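Local coordinates for bacterioferritin (Mycobacterium tuberculosis, PDB 3UOI), which stores iron in a hollow shell of 24 subunits, probably oxidising ferrous iron with dioxygen before depositing it as a ferric mineral, at residues I133-L136 with E137-E141. Sequence-based numbering, arbitrary orientation.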
loop_
_atom_site.group_PDB
_atom_site.type_symbol
_atom_site.label_atom_id
_atom_site.label_comp_id
_atom_site.label_asym_id
_atom_site.label_seq_id
_atom_site.Cartn_x
_atom_site.Cartn_y
_atom_site.Cartn_z
ATOM N N ILE A 133 22.559 -2.301 -43.268
ATOM C CA ILE A 133 22.725 -2.941 -44.532
ATOM C C ILE A 133 22.370 -4.385 -44.396
ATOM O O ILE A 133 21.706 -4.906 -45.245
ATOM C CB ILE A 133 24.147 -2.798 -45.058
ATOM C CG1 ILE A 133 24.405 -1.384 -45.550
ATOM C CG2 ILE A 133 24.415 -3.817 -46.151
ATOM C CD1 ILE A 133 25.733 -0.958 -45.380
ATOM N N ASP A 134 22.810 -4.986 -43.299
ATOM C CA ASP A 134 22.563 -6.386 -43.014
ATOM C C ASP A 134 21.046 -6.579 -42.903
ATOM O O ASP A 134 20.515 -7.429 -43.516
ATOM C CB ASP A 134 23.358 -6.852 -41.793
ATOM C CG ASP A 134 23.087 -8.293 -41.377
ATOM O OD1 ASP A 134 22.675 -9.089 -42.144
ATOM O OD2 ASP A 134 23.353 -8.623 -40.246
ATOM N N TYR A 135 20.368 -5.691 -42.209
ATOM C CA TYR A 135 18.922 -5.729 -42.130
ATOM C C TYR A 135 18.243 -5.572 -43.468
ATOM O O TYR A 135 17.328 -6.248 -43.731
ATOM C CB TYR A 135 18.390 -4.636 -41.227
ATOM C CG TYR A 135 16.939 -4.324 -41.436
ATOM C CD1 TYR A 135 15.954 -5.042 -40.805
ATOM C CD2 TYR A 135 16.565 -3.335 -42.279
ATOM C CE1 TYR A 135 14.654 -4.762 -41.009
ATOM C CE2 TYR A 135 15.287 -3.054 -42.497
ATOM C CZ TYR A 135 14.316 -3.760 -41.870
ATOM O OH TYR A 135 13.036 -3.430 -42.129
ATOM N N LEU A 136 18.704 -4.665 -44.290
ATOM C CA LEU A 136 18.119 -4.422 -45.605
ATOM C C LEU A 136 18.270 -5.535 -46.697
ATOM O O LEU A 136 17.343 -5.808 -47.429
ATOM C CB LEU A 136 18.567 -3.066 -46.126
ATOM C CG LEU A 136 18.091 -1.812 -45.404
ATOM C CD1 LEU A 136 18.872 -0.609 -45.769
ATOM C CD2 LEU A 136 16.682 -1.556 -45.680
ATOM N N GLU A 137 19.463 -6.107 -46.782
ATOM C CA GLU A 137 19.806 -7.224 -47.615
ATOM C C GLU A 137 19.047 -8.474 -47.198
ATOM O O GLU A 137 18.539 -9.130 -48.017
ATOM C CB GLU A 137 21.323 -7.445 -47.656
ATOM C CG GLU A 137 22.105 -6.228 -48.111
ATOM C CD GLU A 137 23.578 -6.417 -48.261
ATOM O OE1 GLU A 137 24.164 -7.213 -47.574
ATOM O OE2 GLU A 137 24.148 -5.704 -49.043
ATOM N N THR A 138 18.914 -8.729 -45.908
ATOM C CA THR A 138 18.077 -9.801 -45.407
ATOM C C THR A 138 16.605 -9.607 -45.832
ATOM O O THR A 138 15.964 -10.545 -46.127
ATOM C CB THR A 138 18.152 -9.953 -43.900
ATOM O OG1 THR A 138 19.402 -10.470 -43.526
ATOM C CG2 THR A 138 17.082 -10.878 -43.404
ATOM N N GLN A 139 16.095 -8.396 -45.874
ATOM C CA GLN A 139 14.750 -8.202 -46.371
ATOM C C GLN A 139 14.642 -8.586 -47.855
ATOM O O GLN A 139 13.753 -9.241 -48.271
ATOM C CB GLN A 139 14.200 -6.780 -46.115
ATOM C CG GLN A 139 14.269 -6.249 -44.702
ATOM C CD GLN A 139 13.941 -7.261 -43.656
ATOM O OE1 GLN A 139 12.808 -7.569 -43.451
ATOM N NE2 GLN A 139 14.924 -7.776 -43.006
ATOM N N LEU A 140 15.591 -8.188 -48.650
ATOM C CA LEU A 140 15.536 -8.600 -50.027
ATOM C C LEU A 140 15.653 -10.123 -50.162
ATOM O O LEU A 140 14.995 -10.682 -50.967
ATOM C CB LEU A 140 16.471 -7.818 -50.890
ATOM C CG LEU A 140 16.115 -6.346 -50.911
ATOM C CD1 LEU A 140 17.315 -5.521 -51.093
ATOM C CD2 LEU A 140 15.222 -6.117 -51.998
ATOM N N GLU A 141 16.462 -10.754 -49.314
ATOM C CA GLU A 141 16.654 -12.208 -49.326
ATOM C C GLU A 141 15.349 -12.913 -49.058
ATOM O O GLU A 141 15.008 -13.864 -49.708
ATOM C CB GLU A 141 17.648 -12.684 -48.242
ATOM C CG GLU A 141 19.049 -12.032 -48.174
ATOM C CD GLU A 141 20.039 -12.638 -47.101
ATOM O OE1 GLU A 141 19.661 -13.133 -46.033
ATOM O OE2 GLU A 141 21.228 -12.551 -47.345
HETATM O O HOH W 1 21.958 -9.417 -44.489
#
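The ring of Y135 carries the amide side chain of Q139 over one face: the planes are 8° apart and the amide carbon CD lies over the ring, so the two groups are stacked. The Y135 ring also stacks with that of H45. CG of Q139 makes a CH-pi contact, 4.0 Å from the Y135 ring centroid and displaced toward the rim, while its NE2 comes 3.6 Å from Y135 CE1. A bend at the second torsion of Q139 (chi2 -40°) turns the amide back along the helix, where NE2 donates to Y135 O at 2.9 Å, in the carbonyl plane. Because Q139 N also donates to Y135 O, this carbonyl is gripped twice. At the far end of the amide, Q139 OE1 bonds to Y151 OH, and P160 of a neighbouring subunit packs on Y135 and Q139.

On another side of the helix, D134 and T138 run alongside each other, bridged by a water that donates to D134 OD1 (2.5 Å) and bonds T138 OG1 (2.9 Å). I133 sets CG2 against the carboxylate of E137, 3.5 Å from CD; that carboxylate is held by Y97 and by the backbone N of M3 of a third subunit.

All of this decorates the i to i+4 ladder of helix 116-146, represented by E137 N to I133 O at 3.0 Å. The side-chain bonds from NE2 to Y135 O and between OE1 and Y151 OH should fix the amide's rotation, tying this four-helix-bundle helix to the short helix 148-153.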